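Putative enoyl-CoA hydratase/isomerase (Bordetella parapertussis, PDB 3ISA) probably acts on acyl-CoA thioesters as a hydratase or isomerase of the crotonase superfamily, though its own substrate and reaction are not established. Local coordinates at residues D[131-137]-D[160-166]; D[65-69]-D[80-84]. One frame throughout, in Å; residues are numbered along the deposited sequence.

In the fold
Along the chain the two contacts stand in series: contact 2 closes before contact 1 opens, so they neither nest nor cross. In contact 2, helix 77-95 returns against the loop that follows strand 53-58, joining 65-69 to 80-84 across ten intervening residues. The chain then runs through strands 100-105, 108-110 and 122-125 to strand 130-132, where contact 1 begins. Twenty-two residues later, mostly helical, it closes as the end of helix 153-161 and strand 165-167 return beside 131-137. The centres of the two contacts lie about 16 Å apart, and the contacts do not touch. Helix 233-241, near the C terminus, packs against side chains of both.

Contact 1 (D[131-137]-D[160-166]); sequences FRMPGLK and LGSARAF
Phe-131 lays its CB over one face of the Phe-166 ring, 3.8 Å from the centroid, a CH-pi contact; the two rings themselves, 25° apart in plane, are offset until little of one lies over the other. The rarer chi1 of Phe-166 (60°), with CG wedged between backbone N and carbonyl carbon, brings its ring under that CB. Paired bonds, Phe-131 N to Phe-166 O (2.9 Å) and Phe-166 N to Phe-131 O (2.8 Å), make this an antiparallel hydrogen-bonded pair in the small three-stranded sheet beside the main sheet of this crotonase-type fold. Met-133 bends at chi3 (-78°), bringing CE to the edge of the Phe-166 ring and against Leu-160 CD2, its flexible thioether filling the corner between aromatic and aliphatic groups. Leu-136 CD1 rests on Leu-160 CB at 3.7 Å.

Helix 153-161 ends in a Schellman motif whose C-prime residue, Ala-163, has positive phi; its small CB fits against Pro-134 CA and Lys-137 CG. From its extended chain, Arg-132 NE donates to Ala-163 O at 2.8 Å, the oxygen lying somewhat out of the guanidinium plane; NH2 adds a weaker bond, and Pro-134 CB covers one guanidinium face. Water 2 links Met-133 O to, over a longer distance, Leu-160 O. Backbone bonds thus set the Phe-131/Phe-166 pairing while CH-pi and apolar contacts pack their side chains; beyond it, Ala-163 O takes the Arg-132 guanidinium, and Met-133 N and Arg-164 O share water 1.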
# COMPACT_ATOMS: atom_id res chain seq x y z
N PHE D 131 -7.68 29.00 17.21
CA PHE D 131 -6.65 28.13 16.66
C PHE D 131 -6.22 28.68 15.31
O PHE D 131 -7.05 29.13 14.52
CB PHE D 131 -7.19 26.70 16.42
CG PHE D 131 -7.85 26.06 17.62
CD1 PHE D 131 -7.10 25.30 18.53
CD2 PHE D 131 -9.23 26.17 17.82
CE1 PHE D 131 -7.72 24.68 19.63
CE2 PHE D 131 -9.85 25.58 18.92
CZ PHE D 131 -9.10 24.83 19.83
N ARG D 132 -4.92 28.62 15.03
CA ARG D 132 -4.40 28.92 13.70
C ARG D 132 -3.14 28.09 13.42
O ARG D 132 -2.27 27.99 14.27
CB ARG D 132 -4.07 30.41 13.60
CG ARG D 132 -3.82 30.90 12.17
CD ARG D 132 -3.39 32.37 12.09
NE ARG D 132 -3.22 32.78 10.70
CZ ARG D 132 -2.32 33.66 10.24
NH1 ARG D 132 -1.45 34.24 11.06
NH2 ARG D 132 -2.28 33.94 8.94
N MET D 133 -3.05 27.49 12.23
CA MET D 133 -1.83 26.82 11.79
C MET D 133 -1.33 27.54 10.53
O MET D 133 -1.77 27.21 9.42
CB MET D 133 -2.08 25.32 11.48
CG MET D 133 -2.33 24.38 12.71
SD MET D 133 -3.16 22.82 12.32
CE MET D 133 -4.84 23.42 12.16
N PRO D 134 -0.47 28.56 10.71
CA PRO D 134 -0.03 29.45 9.62
C PRO D 134 1.28 29.07 8.91
O PRO D 134 1.72 29.81 8.04
CB PRO D 134 0.16 30.79 10.34
CG PRO D 134 0.62 30.39 11.71
CD PRO D 134 0.10 28.99 12.00
N GLY D 135 1.87 27.93 9.27
CA GLY D 135 3.22 27.56 8.84
C GLY D 135 3.46 27.43 7.35
O GLY D 135 4.59 27.66 6.87
N LEU D 136 2.42 27.06 6.61
CA LEU D 136 2.49 27.01 5.15
C LEU D 136 2.85 28.38 4.53
O LEU D 136 3.44 28.42 3.46
CB LEU D 136 1.21 26.44 4.53
CG LEU D 136 0.93 24.95 4.82
CD1 LEU D 136 -0.53 24.61 4.58
CD2 LEU D 136 1.81 24.05 3.95
N LYS D 137 2.54 29.47 5.23
CA LYS D 137 2.98 30.82 4.82
C LYS D 137 4.49 30.95 4.75
O LYS D 137 5.00 31.81 4.05
CB LYS D 137 2.45 31.88 5.77
CG LYS D 137 0.96 32.16 5.64
CD LYS D 137 0.67 33.00 4.40
CE LYS D 137 -0.77 33.45 4.34
NZ LYS D 137 -0.99 34.29 3.12
N LEU D 160 -6.00 25.27 6.01
CA LEU D 160 -4.55 25.32 5.85
C LEU D 160 -4.13 26.13 4.62
O LEU D 160 -3.16 26.88 4.68
CB LEU D 160 -3.96 23.91 5.80
CG LEU D 160 -4.31 23.02 7.01
CD1 LEU D 160 -3.74 21.62 6.79
CD2 LEU D 160 -3.85 23.64 8.34
N GLY D 161 -4.89 25.98 3.53
CA GLY D 161 -4.62 26.66 2.24
C GLY D 161 -4.52 28.18 2.29
O GLY D 161 -3.79 28.78 1.49
N SER D 162 -5.27 28.78 3.20
CA SER D 162 -5.27 30.22 3.42
C SER D 162 -4.62 30.56 4.76
O SER D 162 -4.66 31.73 5.20
CB SER D 162 -6.70 30.76 3.40
OG SER D 162 -7.25 30.68 2.10
N ALA D 163 -4.05 29.53 5.40
CA ALA D 163 -3.38 29.61 6.70
C ALA D 163 -4.13 30.48 7.68
O ALA D 163 -3.55 31.38 8.28
CB ALA D 163 -1.94 30.10 6.53
N ARG D 164 -5.43 30.22 7.82
CA ARG D 164 -6.35 31.11 8.53
C ARG D 164 -6.73 30.63 9.93
O ARG D 164 -6.68 29.43 10.22
CB ARG D 164 -7.62 31.35 7.70
CG ARG D 164 -8.46 30.11 7.41
CD ARG D 164 -9.84 30.51 6.91
NE ARG D 164 -10.70 29.38 6.58
CZ ARG D 164 -11.55 28.79 7.42
NH1 ARG D 164 -11.66 29.19 8.68
NH2 ARG D 164 -12.30 27.78 6.99
N ALA D 165 -7.13 31.57 10.78
CA ALA D 165 -7.63 31.23 12.10
C ALA D 165 -9.03 30.61 12.06
O ALA D 165 -9.79 30.84 11.11
CB ALA D 165 -7.61 32.45 13.00
N PHE D 166 -9.35 29.80 13.07
CA PHE D 166 -10.71 29.33 13.34
C PHE D 166 -11.01 29.27 14.84
O PHE D 166 -10.13 28.99 15.66
CB PHE D 166 -11.04 27.99 12.65
CG PHE D 166 -10.14 26.83 13.05
CD1 PHE D 166 -10.61 25.85 13.93
CD2 PHE D 166 -8.86 26.70 12.52
CE1 PHE D 166 -9.80 24.76 14.30
CE2 PHE D 166 -8.04 25.62 12.88
CZ PHE D 166 -8.52 24.65 13.76
O HOH W 1 -4.74 27.60 9.94
O HOH W 2 -0.88 27.04 7.03
O HOH W 3 -4.08 34.14 4.00

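Contact 2 (D[65-69]-D[80-84]); sequences AGFDF and LLLRM
Stacking dominates where Phe-67 is sandwiched between two residues of helix 77-95. The Arg-83 guanidinium lies flat on one face of the ring, centres 3.9 Å apart and planes at 16°, with its CZ only 3.3 Å from Phe-67 CZ; the bend at chi3 (59°) folds the arginine chain back over the ring. A flat cation suits this place because its face can lie on the pi cloud while its N-H groups point outward to acceptors.

Met-84 takes the opposite face: CE makes a CH-pi contact 3.9 Å from the ring centroid, and SD approaches obliquely in a Met-aromatic contact. Leu-80 CD2 meets the ring edge at 3.8 Å from Phe-67 CZ. In crotonase-family enzymes the loop after this strand, 53-58 here, usually carries one of the two backbone N-H groups of the oxyanion hole; the packing of Phe-67 would then help hold that loop on helix 77-95.

Hydrogen bonds to several acceptors would limit how far the guanidinium can turn over the ring. Arg-83 NH2 donates to Asp-68 O, 2.9 Å away and near the guanidinium plane, at a fairly straight 161°. Water 4 joins the same carbonyl to Arg-83 NH1. Leu-31 O and Gln-75 OE1 accept further bonds from NH2 and NH1 respectively, while the Asp-68 carboxylate turns to Thr-70 and to a salt bridge with Arg-24.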
# COMPACT_ATOMS: atom_id res chain seq x y z
N ALA D 65 1.40 28.41 21.84
CA ALA D 65 1.66 29.19 20.63
C ALA D 65 2.60 28.49 19.64
O ALA D 65 3.00 29.09 18.65
CB ALA D 65 2.19 30.57 20.99
N GLY D 66 2.93 27.22 19.89
CA GLY D 66 3.74 26.45 18.95
C GLY D 66 5.21 26.80 19.02
O GLY D 66 5.68 27.21 20.06
N PHE D 67 5.93 26.65 17.91
CA PHE D 67 7.39 26.86 17.85
C PHE D 67 7.81 28.20 18.48
O PHE D 67 7.24 29.26 18.16
CB PHE D 67 7.83 26.79 16.39
CG PHE D 67 9.32 26.71 16.19
CD1 PHE D 67 9.94 25.47 16.12
CD2 PHE D 67 10.09 27.87 16.00
CE1 PHE D 67 11.32 25.37 15.91
CE2 PHE D 67 11.48 27.78 15.78
CZ PHE D 67 12.08 26.52 15.73
N ASP D 68 8.75 28.14 19.40
CA ASP D 68 9.30 29.34 20.03
C ASP D 68 10.27 30.04 19.07
O ASP D 68 11.40 29.58 18.86
CB ASP D 68 9.99 29.01 21.36
CG ASP D 68 10.25 30.26 22.21
OD1 ASP D 68 10.17 31.37 21.63
OD2 ASP D 68 10.52 30.15 23.42
N PHE D 69 9.82 31.16 18.50
CA PHE D 69 10.64 31.93 17.56
C PHE D 69 11.62 32.93 18.20
O PHE D 69 12.38 33.59 17.47
CB PHE D 69 9.76 32.66 16.53
CG PHE D 69 9.07 31.75 15.57
CD1 PHE D 69 9.78 31.17 14.53
CD2 PHE D 69 7.72 31.46 15.71
CE1 PHE D 69 9.14 30.32 13.61
CE2 PHE D 69 7.07 30.62 14.80
CZ PHE D 69 7.80 30.04 13.76
N LEU D 80 17.15 24.87 13.43
CA LEU D 80 15.70 25.04 13.28
C LEU D 80 15.06 23.77 12.72
O LEU D 80 13.98 23.36 13.18
CB LEU D 80 15.39 26.24 12.38
CG LEU D 80 15.90 27.58 12.92
CD1 LEU D 80 15.67 28.67 11.87
CD2 LEU D 80 15.28 27.94 14.27
N LEU D 81 15.72 23.16 11.74
CA LEU D 81 15.28 21.87 11.19
C LEU D 81 15.19 20.79 12.27
O LEU D 81 14.18 20.11 12.36
CB LEU D 81 16.20 21.39 10.05
CG LEU D 81 15.88 19.96 9.55
CD1 LEU D 81 14.48 19.85 8.91
CD2 LEU D 81 16.96 19.38 8.62
N LEU D 82 16.24 20.65 13.07
CA LEU D 82 16.26 19.68 14.16
C LEU D 82 15.08 19.89 15.12
O LEU D 82 14.38 18.95 15.47
CB LEU D 82 17.60 19.68 14.91
CG LEU D 82 17.69 18.70 16.10
CD1 LEU D 82 17.33 17.28 15.68
CD2 LEU D 82 19.09 18.72 16.72
N ARG D 83 14.84 21.15 15.50
CA ARG D 83 13.74 21.45 16.40
C ARG D 83 12.36 21.08 15.80
O ARG D 83 11.49 20.56 16.50
CB ARG D 83 13.80 22.91 16.87
CG ARG D 83 14.95 23.20 17.85
CD ARG D 83 15.04 24.70 18.15
NE ARG D 83 13.78 25.21 18.70
CZ ARG D 83 13.46 26.49 18.78
NH1 ARG D 83 14.30 27.41 18.32
NH2 ARG D 83 12.29 26.86 19.30
N MET D 84 12.17 21.34 14.52
CA MET D 84 10.94 20.93 13.83
C MET D 84 10.79 19.41 13.71
O MET D 84 9.71 18.86 13.92
CB MET D 84 10.86 21.61 12.46
CG MET D 84 10.45 23.09 12.52
SD MET D 84 8.84 23.45 13.28
CE MET D 84 8.80 25.20 12.83
O HOH W 4 13.85 30.17 18.18